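NAD(P)H dehydrogenase (quinone) (Deinococcus radiodurans, PDB 1YDG) catalyses the reduction of quinones to quinols by NADH or NADPH, working as a homotetramer with one FMN bound to each monomer. Local coordinates at residues Ala74-Ala79 with Asp102-Leu107; Ile82-Pro87 with Arg98-Thr103. All coordinates share one frame; numbering follows the deposited sequence.

Contact 1: Ala74-Ala79 with Asp102-Leu107; sequences ADLEWA and DTLGGL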
ATOM      1  N   ALA B  74      12.054  -2.971  25.233  1.00 14.62           N
ATOM      2  CA  ALA B  74      11.898  -2.063  26.373  1.00 14.08           C
ATOM      3  C   ALA B  74      12.111  -0.582  26.061  1.00 14.06           C
ATOM      4  O   ALA B  74      11.619   0.295  26.787  1.00 13.59           O
ATOM      5  CB  ALA B  74      12.830  -2.489  27.513  1.00 14.74           C
ATOM      6  N   ASP B  75      12.861  -0.295  25.002  1.00 14.33           N
ATOM      7  CA  ASP B  75      13.015   1.068  24.508  1.00 14.76           C
ATOM      8  C   ASP B  75      11.672   1.635  24.021  1.00 14.80           C
ATOM      9  O   ASP B  75      11.358   2.826  24.250  1.00 15.28           O
ATOM     10  CB  ASP B  75      14.056   1.114  23.367  1.00 15.09           C
ATOM     11  CG  ASP B  75      15.502   0.869  23.865  1.00 16.11           C
ATOM     12  OD1 ASP B  75      15.916   1.499  24.866  1.00 14.66           O
ATOM     13  OD2 ASP B  75      16.216   0.060  23.234  1.00 15.22           O
ATOM     14  N   LEU B  76      10.870   0.792  23.368  1.00 14.16           N
ATOM     15  CA  LEU B  76       9.539   1.235  22.931  1.00 14.56           C
ATOM     16  C   LEU B  76       8.549   1.322  24.095  1.00 14.72           C
ATOM     17  O   LEU B  76       7.699   2.197  24.095  1.00 14.62           O
ATOM     18  CB  LEU B  76       8.992   0.358  21.811  1.00 14.31           C
ATOM     19  CG  LEU B  76       9.915   0.155  20.603  1.00 13.38           C
ATOM     20  CD1 LEU B  76       9.138  -0.411  19.460  1.00 14.52           C
ATOM     21  CD2 LEU B  76      10.624   1.430  20.164  1.00 12.84           C
ATOM     22  N   GLU B  77       8.660   0.417  25.079  1.00 15.36           N
ATOM     23  CA  GLU B  77       7.853   0.521  26.301  1.00 15.02           C
ATOM     24  C   GLU B  77       8.154   1.838  27.014  1.00 14.90           C
ATOM     25  O   GLU B  77       7.253   2.498  27.531  1.00 15.40           O
ATOM     26  CB  GLU B  77       8.104  -0.675  27.222  1.00 15.30           C
ATOM     27  CG  GLU B  77       7.348  -0.621  28.560  1.00 16.34           C
ATOM     28  CD  GLU B  77       7.539  -1.872  29.444  1.00 16.92           C
ATOM     29  OE1 GLU B  77       7.980  -2.930  28.942  1.00 18.87           O
ATOM     30  OE2 GLU B  77       7.232  -1.788  30.664  1.00 21.88           O
ATOM     31  N   TRP B  78       9.424   2.215  27.041  1.00 13.83           N
ATOM     32  CA  TRP B  78       9.859   3.466  27.642  1.00 13.60           C
ATOM     33  C   TRP B  78       9.369   4.695  26.870  1.00 13.37           C
ATOM     34  O   TRP B  78       8.946   5.679  27.484  1.00 12.36           O
ATOM     35  CB  TRP B  78      11.394   3.497  27.753  1.00 13.49           C
ATOM     36  CG  TRP B  78      11.984   4.826  28.120  1.00 12.93           C
ATOM     37  CD1 TRP B  78      12.073   5.360  29.355  1.00 12.96           C
ATOM     38  CD2 TRP B  78      12.549   5.790  27.221  1.00 13.81           C
ATOM     39  NE1 TRP B  78      12.663   6.605  29.296  1.00 13.41           N
ATOM     40  CE2 TRP B  78      12.981   6.880  27.996  1.00 12.14           C
ATOM     41  CE3 TRP B  78      12.743   5.829  25.827  1.00 12.26           C
ATOM     42  CZ2 TRP B  78      13.582   8.000  27.439  1.00 13.53           C
ATOM     43  CZ3 TRP B  78      13.340   6.932  25.284  1.00 13.00           C
ATOM     44  CH2 TRP B  78      13.744   8.014  26.079  1.00 13.80           C
ATOM     45  N   ALA B  79       9.450   4.635  25.542  1.00 13.57           N
ATOM     46  CA  ALA B  79       9.156   5.778  24.686  1.00 13.70           C
ATOM     47  C   ALA B  79       7.694   6.210  24.769  1.00 13.55           C
ATOM     48  O   ALA B  79       6.790   5.418  24.977  1.00 14.21           O
ATOM     49  CB  ALA B  79       9.530   5.476  23.230  1.00 13.65           C
ATOM     50  N   ASP B 102       9.612  -8.094  14.715  1.00 13.45           N
ATOM     51  CA  ASP B 102       9.137  -9.418  15.110  1.00 14.54           C
ATOM     52  C   ASP B 102       9.467  -9.777  16.569  1.00 15.78           C
ATOM     53  O   ASP B 102       8.872 -10.712  17.107  1.00 17.45           O
ATOM     54  CB  ASP B 102       9.629 -10.500  14.131  1.00 13.80           C
ATOM     55  CG  ASP B 102       8.940 -10.431  12.766  1.00 14.54           C
ATOM     56  OD1 ASP B 102       8.067  -9.551  12.591  1.00 13.30           O
ATOM     57  OD2 ASP B 102       9.264 -11.260  11.859  1.00 13.93           O
ATOM     58  N   THR B 103      10.359  -9.037  17.229  1.00 16.15           N
ATOM     59  CA  THR B 103      10.580  -9.232  18.676  1.00 16.06           C
ATOM     60  C   THR B 103       9.561  -8.533  19.561  1.00 16.62           C
ATOM     61  O   THR B 103       9.550  -8.749  20.768  1.00 16.74           O
ATOM     62  CB  THR B 103      11.976  -8.782  19.144  1.00 16.03           C
ATOM     63  OG1 THR B 103      12.096  -7.349  19.072  1.00 14.07           O
ATOM     64  CG2 THR B 103      13.029  -9.466  18.344  1.00 16.15           C
ATOM     65  N   LEU B 104       8.687  -7.729  18.961  1.00 17.11           N
ATOM     66  CA  LEU B 104       7.728  -6.924  19.707  1.00 16.90           C
ATOM     67  C   LEU B 104       6.404  -7.617  20.048  1.00 17.15           C
ATOM     68  O   LEU B 104       5.491  -6.963  20.527  1.00 16.40           O
ATOM     69  CB  LEU B 104       7.437  -5.624  18.931  1.00 16.78           C
ATOM     70  CG  LEU B 104       8.647  -4.786  18.529  1.00 15.87           C
ATOM     71  CD1 LEU B 104       8.205  -3.640  17.647  1.00 15.50           C
ATOM     72  CD2 LEU B 104       9.414  -4.282  19.757  1.00 17.02           C
ATOM     73  N   GLY B 105       6.299  -8.926  19.828  1.00 17.48           N
ATOM     74  CA  GLY B 105       5.053  -9.645  20.080  1.00 18.50           C
ATOM     75  C   GLY B 105       4.579  -9.666  21.529  1.00 18.79           C
ATOM     76  O   GLY B 105       3.393  -9.492  21.807  1.00 18.86           O
ATOM     77  N   GLY B 106       5.498  -9.872  22.460  1.00 20.20           N
ATOM     78  CA  GLY B 106       5.147  -9.896  23.883  1.00 20.97           C
ATOM     79  C   GLY B 106       4.699  -8.538  24.372  1.00 21.71           C
ATOM     80  O   GLY B 106       3.688  -8.411  25.062  1.00 22.38           O
ATOM     81  N   LEU B 107       5.454  -7.509  24.018  1.00 22.85           N
ATOM     82  CA  LEU B 107       5.057  -6.121  24.318  1.00 23.10           C
ATOM     83  C   LEU B 107       3.689  -5.742  23.739  1.00 23.29           C
ATOM     84  O   LEU B 107       2.889  -5.046  24.387  1.00 22.33           O
ATOM     85  CB  LEU B 107       6.078  -5.134  23.752  1.00 23.88           C
ATOM     86  CG  LEU B 107       7.004  -4.318  24.634  1.00 25.41           C
ATOM     87  CD1 LEU B 107       7.409  -3.080  23.813  1.00 25.60           C
ATOM     88  CD2 LEU B 107       6.380  -3.904  25.942  1.00 26.81           C
TER
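On one face of the central sheet of this flavodoxin-like domain, two short helices, 73-78 and 105-109, pack against each other through leucines. Leu76 reaches from the first helix toward Leu104, the N-cap residue of the second, and the two side chains meet at about a right angle. One methyl does the work: Leu76 CD1 lies 3.8 Å from Leu104 CD1 and 3.9 Å from Leu104 CD2, so it sits against both prongs of the isopropyl fork. In Leu76, CG stands opposite the carbonyl carbon (chi1 -52°), which carries the branch out toward its partner.

One helical turn after Leu104, Leu107 divides its two methyls. Its CD1 packs by the helix backbone, 3.9 Å from Glu77 N and 4.3 Å from Leu76 CB. Its CD2 meets the extended chain of Glu77 at a slant, 3.9 Å from Glu77 CB and 3.5 Å from Glu77 OE1. No hydrogen bond spans the segments; the glutamate's charge is met by a salt bridge from Glu77 OE2 to Lys112. Leu113 touches both Leu76 and Leu107, while Val12 of strand 8-13 lies against Leu76. Helices flanking both faces of a central sheet are the mark of the flavodoxin-like alpha/beta/alpha sandwich, and this contact joins two helices within one of its outer layers.

Contact 2: Ile82-Pro87 with Arg98-Thr103; sequences IVFSSP and RAFIDT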
ATOM      1  N   ILE B  82       7.844   7.414  19.087  1.00 12.10           N
ATOM      2  CA  ILE B  82       8.737   6.528  18.358  1.00 12.29           C
ATOM      3  C   ILE B  82       8.981   6.963  16.925  1.00 12.45           C
ATOM      4  O   ILE B  82       8.038   7.283  16.194  1.00 12.11           O
ATOM      5  CB  ILE B  82       8.143   5.098  18.305  1.00 12.39           C
ATOM      6  CG1 ILE B  82       8.072   4.510  19.715  1.00 12.41           C
ATOM      7  CG2 ILE B  82       8.965   4.214  17.344  1.00 11.24           C
ATOM      8  CD1 ILE B  82       7.013   3.401  19.913  1.00 13.16           C
ATOM      9  N   VAL B  83      10.243   6.941  16.508  1.00 12.35           N
ATOM     10  CA  VAL B  83      10.573   7.064  15.092  1.00 12.23           C
ATOM     11  C   VAL B  83      11.329   5.827  14.663  1.00 12.58           C
ATOM     12  O   VAL B  83      12.283   5.437  15.339  1.00 11.90           O
ATOM     13  CB  VAL B  83      11.446   8.323  14.777  1.00 12.66           C
ATOM     14  CG1 VAL B  83      11.884   8.358  13.318  1.00 11.57           C
ATOM     15  CG2 VAL B  83      10.731   9.617  15.150  1.00 12.99           C
ATOM     16  N   PHE B  84      10.898   5.246  13.527  1.00 12.33           N
ATOM     17  CA  PHE B  84      11.580   4.140  12.826  1.00 11.93           C
ATOM     18  C   PHE B  84      12.168   4.626  11.499  1.00 12.01           C
ATOM     19  O   PHE B  84      11.486   5.307  10.714  1.00 12.37           O
ATOM     20  CB  PHE B  84      10.576   3.019  12.484  1.00 11.99           C
ATOM     21  CG  PHE B  84      10.337   2.034  13.588  1.00 10.63           C
ATOM     22  CD1 PHE B  84      10.704   2.309  14.905  1.00 11.64           C
ATOM     23  CD2 PHE B  84       9.693   0.848  13.318  1.00 10.79           C
ATOM     24  CE1 PHE B  84      10.453   1.388  15.927  1.00 10.71           C
ATOM     25  CE2 PHE B  84       9.442  -0.075  14.337  1.00 11.23           C
ATOM     26  CZ  PHE B  84       9.817   0.201  15.628  1.00 11.52           C
ATOM     27  N   SER B  85      13.416   4.262  11.256  1.00 11.73           N
ATOM     28  CA  SER B  85      14.107   4.571  10.020  1.00 12.75           C
ATOM     29  C   SER B  85      14.737   3.309   9.460  1.00 12.38           C
ATOM     30  O   SER B  85      15.471   2.603  10.161  1.00 12.78           O
ATOM     31  CB  SER B  85      15.171   5.653  10.262  1.00 12.61           C
ATOM     32  OG  SER B  85      15.806   6.019   9.056  1.00 14.21           O
ATOM     33  N   SER B  86      14.433   3.008   8.202  1.00 12.20           N
ATOM     34  CA  SER B  86      15.063   1.912   7.495  1.00 12.76           C
ATOM     35  C   SER B  86      15.358   2.266   6.052  1.00 13.30           C
ATOM     36  O   SER B  86      14.491   2.826   5.398  1.00 14.10           O
ATOM     37  CB  SER B  86      14.126   0.708   7.472  1.00 12.50           C
ATOM     38  OG  SER B  86      14.723  -0.336   6.758  1.00  9.73           O
ATOM     39  N   PRO B  87      16.520   1.848   5.522  1.00 13.72           N
ATOM     40  CA  PRO B  87      16.647   1.955   4.068  1.00 14.41           C
ATOM     41  C   PRO B  87      15.650   1.019   3.416  1.00 14.91           C
ATOM     42  O   PRO B  87      15.198   0.046   4.032  1.00 14.65           O
ATOM     43  CB  PRO B  87      18.087   1.518   3.775  1.00 14.50           C
ATOM     44  CG  PRO B  87      18.567   0.820   5.015  1.00 14.27           C
ATOM     45  CD  PRO B  87      17.687   1.203   6.153  1.00 13.71           C
ATOM     46  N   ARG B  98      12.665  -5.555  10.154  1.00 11.90           N
ATOM     47  CA  ARG B  98      11.564  -6.505  10.397  1.00 12.06           C
ATOM     48  C   ARG B  98      11.901  -7.498  11.520  1.00 11.78           C
ATOM     49  O   ARG B  98      11.025  -7.883  12.261  1.00 11.89           O
ATOM     50  CB  ARG B  98      11.173  -7.276   9.145  1.00 11.43           C
ATOM     51  CG  ARG B  98      10.684  -6.426   7.964  1.00 13.59           C
ATOM     52  CD  ARG B  98       9.607  -5.418   8.296  1.00 13.54           C
ATOM     53  NE  ARG B  98       8.423  -6.007   8.925  1.00 14.00           N
ATOM     54  CZ  ARG B  98       7.249  -5.389   9.070  1.00 15.25           C
ATOM     55  NH1 ARG B  98       7.058  -4.155   8.596  1.00 16.61           N
ATOM     56  NH2 ARG B  98       6.246  -6.014   9.672  1.00 15.36           N
ATOM     57  N   ALA B  99      13.149  -7.944  11.609  1.00 11.93           N
ATOM     58  CA  ALA B  99      13.543  -8.857  12.690  1.00 12.18           C
ATOM     59  C   ALA B  99      13.304  -8.215  14.038  1.00 12.67           C
ATOM     60  O   ALA B  99      12.809  -8.876  14.944  1.00 12.93           O
ATOM     61  CB  ALA B  99      14.987  -9.278  12.556  1.00 12.49           C
ATOM     62  N   PHE B 100      13.640  -6.921  14.154  1.00 12.73           N
ATOM     63  CA  PHE B 100      13.375  -6.157  15.354  1.00 12.17           C
ATOM     64  C   PHE B 100      11.881  -6.094  15.632  1.00 12.27           C
ATOM     65  O   PHE B 100      11.430  -6.365  16.729  1.00 10.85           O
ATOM     66  CB  PHE B 100      13.925  -4.730  15.254  1.00 12.02           C
ATOM     67  CG  PHE B 100      13.554  -3.893  16.427  1.00 12.69           C
ATOM     68  CD1 PHE B 100      14.003  -4.236  17.706  1.00 12.32           C
ATOM     69  CD2 PHE B 100      12.710  -2.817  16.288  1.00 12.29           C
ATOM     70  CE1 PHE B 100      13.626  -3.476  18.821  1.00 11.46           C
ATOM     71  CE2 PHE B 100      12.329  -2.082  17.379  1.00 12.20           C
ATOM     72  CZ  PHE B 100      12.784  -2.407  18.645  1.00 11.71           C
ATOM     73  N   ILE B 101      11.110  -5.708  14.617  1.00 12.96           N
ATOM     74  CA  ILE B 101       9.652  -5.650  14.722  1.00 12.65           C
ATOM     75  C   ILE B 101       9.077  -6.995  15.219  1.00 13.13           C
ATOM     76  O   ILE B 101       8.199  -7.023  16.078  1.00 12.68           O
ATOM     77  CB  ILE B 101       9.030  -5.216  13.355  1.00 12.49           C
ATOM     78  CG1 ILE B 101       9.292  -3.726  13.119  1.00 11.67           C
ATOM     79  CG2 ILE B 101       7.544  -5.530  13.300  1.00 12.61           C
ATOM     80  CD1 ILE B 101       9.063  -3.269  11.684  1.00 12.21           C
ATOM     81  N   ASP B 102       9.612  -8.094  14.715  1.00 13.45           N
ATOM     82  CA  ASP B 102       9.137  -9.418  15.110  1.00 14.54           C
ATOM     83  C   ASP B 102       9.467  -9.777  16.569  1.00 15.78           C
ATOM     84  O   ASP B 102       8.872 -10.712  17.107  1.00 17.45           O
ATOM     85  CB  ASP B 102       9.629 -10.500  14.131  1.00 13.80           C
ATOM     86  CG  ASP B 102       8.940 -10.431  12.766  1.00 14.54           C
ATOM     87  OD1 ASP B 102       8.067  -9.551  12.591  1.00 13.30           O
ATOM     88  OD2 ASP B 102       9.264 -11.260  11.859  1.00 13.93           O
ATOM     89  N   THR B 103      10.359  -9.037  17.229  1.00 16.15           N
ATOM     90  CA  THR B 103      10.580  -9.232  18.676  1.00 16.06           C
ATOM     91  C   THR B 103       9.561  -8.533  19.561  1.00 16.62           C
ATOM     92  O   THR B 103       9.550  -8.749  20.768  1.00 16.74           O
ATOM     93  CB  THR B 103      11.976  -8.782  19.144  1.00 16.03           C
ATOM     94  OG1 THR B 103      12.096  -7.349  19.072  1.00 14.07           O
ATOM     95  CG2 THR B 103      13.029  -9.466  18.344  1.00 16.15           C
TER
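Phe84 projects from strand 81-89, within the sheet of the flavodoxin-like fold, toward helix 95-102. From CB, the first torsion sets CG opposite the carbonyl carbon and beside the backbone N (chi1 -85°), and the ring points from the sheet to the helix. Along one side CE2 comes to 3.9 Å from Ile101 CG1 and 4.2 Å from Ile101 CD1, with the two side chains slanting past each other. At the far end CZ lies 3.8 Å from Phe100 CE2, in the plane of the Phe100 ring and at its edge. The phenylalanine side chains cross at about a right angle. Phe118 adds an edge-to-face partner for Phe84, and Val12 of strand 8-13 touches both Phe84 and Phe100. All three residues that meet here, Phe84, Phe100 and Ile101, are buried.

Ile101 has a second neighbour: its CD1 lies 3.6 Å above one face of the Arg98 guanidinium, offset toward the rim, and Phe90 of a second subunit, an FMN-binding residue, packs on it. Phe100 O accepts from both Thr103 N and Thr103 OG1; the hydroxyl oxygen Thr103 OG1, 2.6 Å from Phe100 O, lies in the carbonyl plane on a lone pair.

How the contacts relate
From the N terminus, the chain lays down strands 8-13 and 37-42 before it reaches helix 73-78, strand 81-89, the short strand 92-93, helix 95-102 and helix 105-109. Contact 2 closes the shorter loop, bringing helix 95-102 back over strand 81-89 with ten residues between the segments. Contact 1 closes a wider one: it starts earlier, at helix 73-78, and ends on helix 105-109, spanning 82-87 and most of 98-103. The two share Asp102 and Thr103. Leu76 also joins them directly, with its CD1 3.9 Å from Phe84 CZ. Contact 2 thus ties helix to sheet, contact 1 helix to helix, and Leu76 links the two.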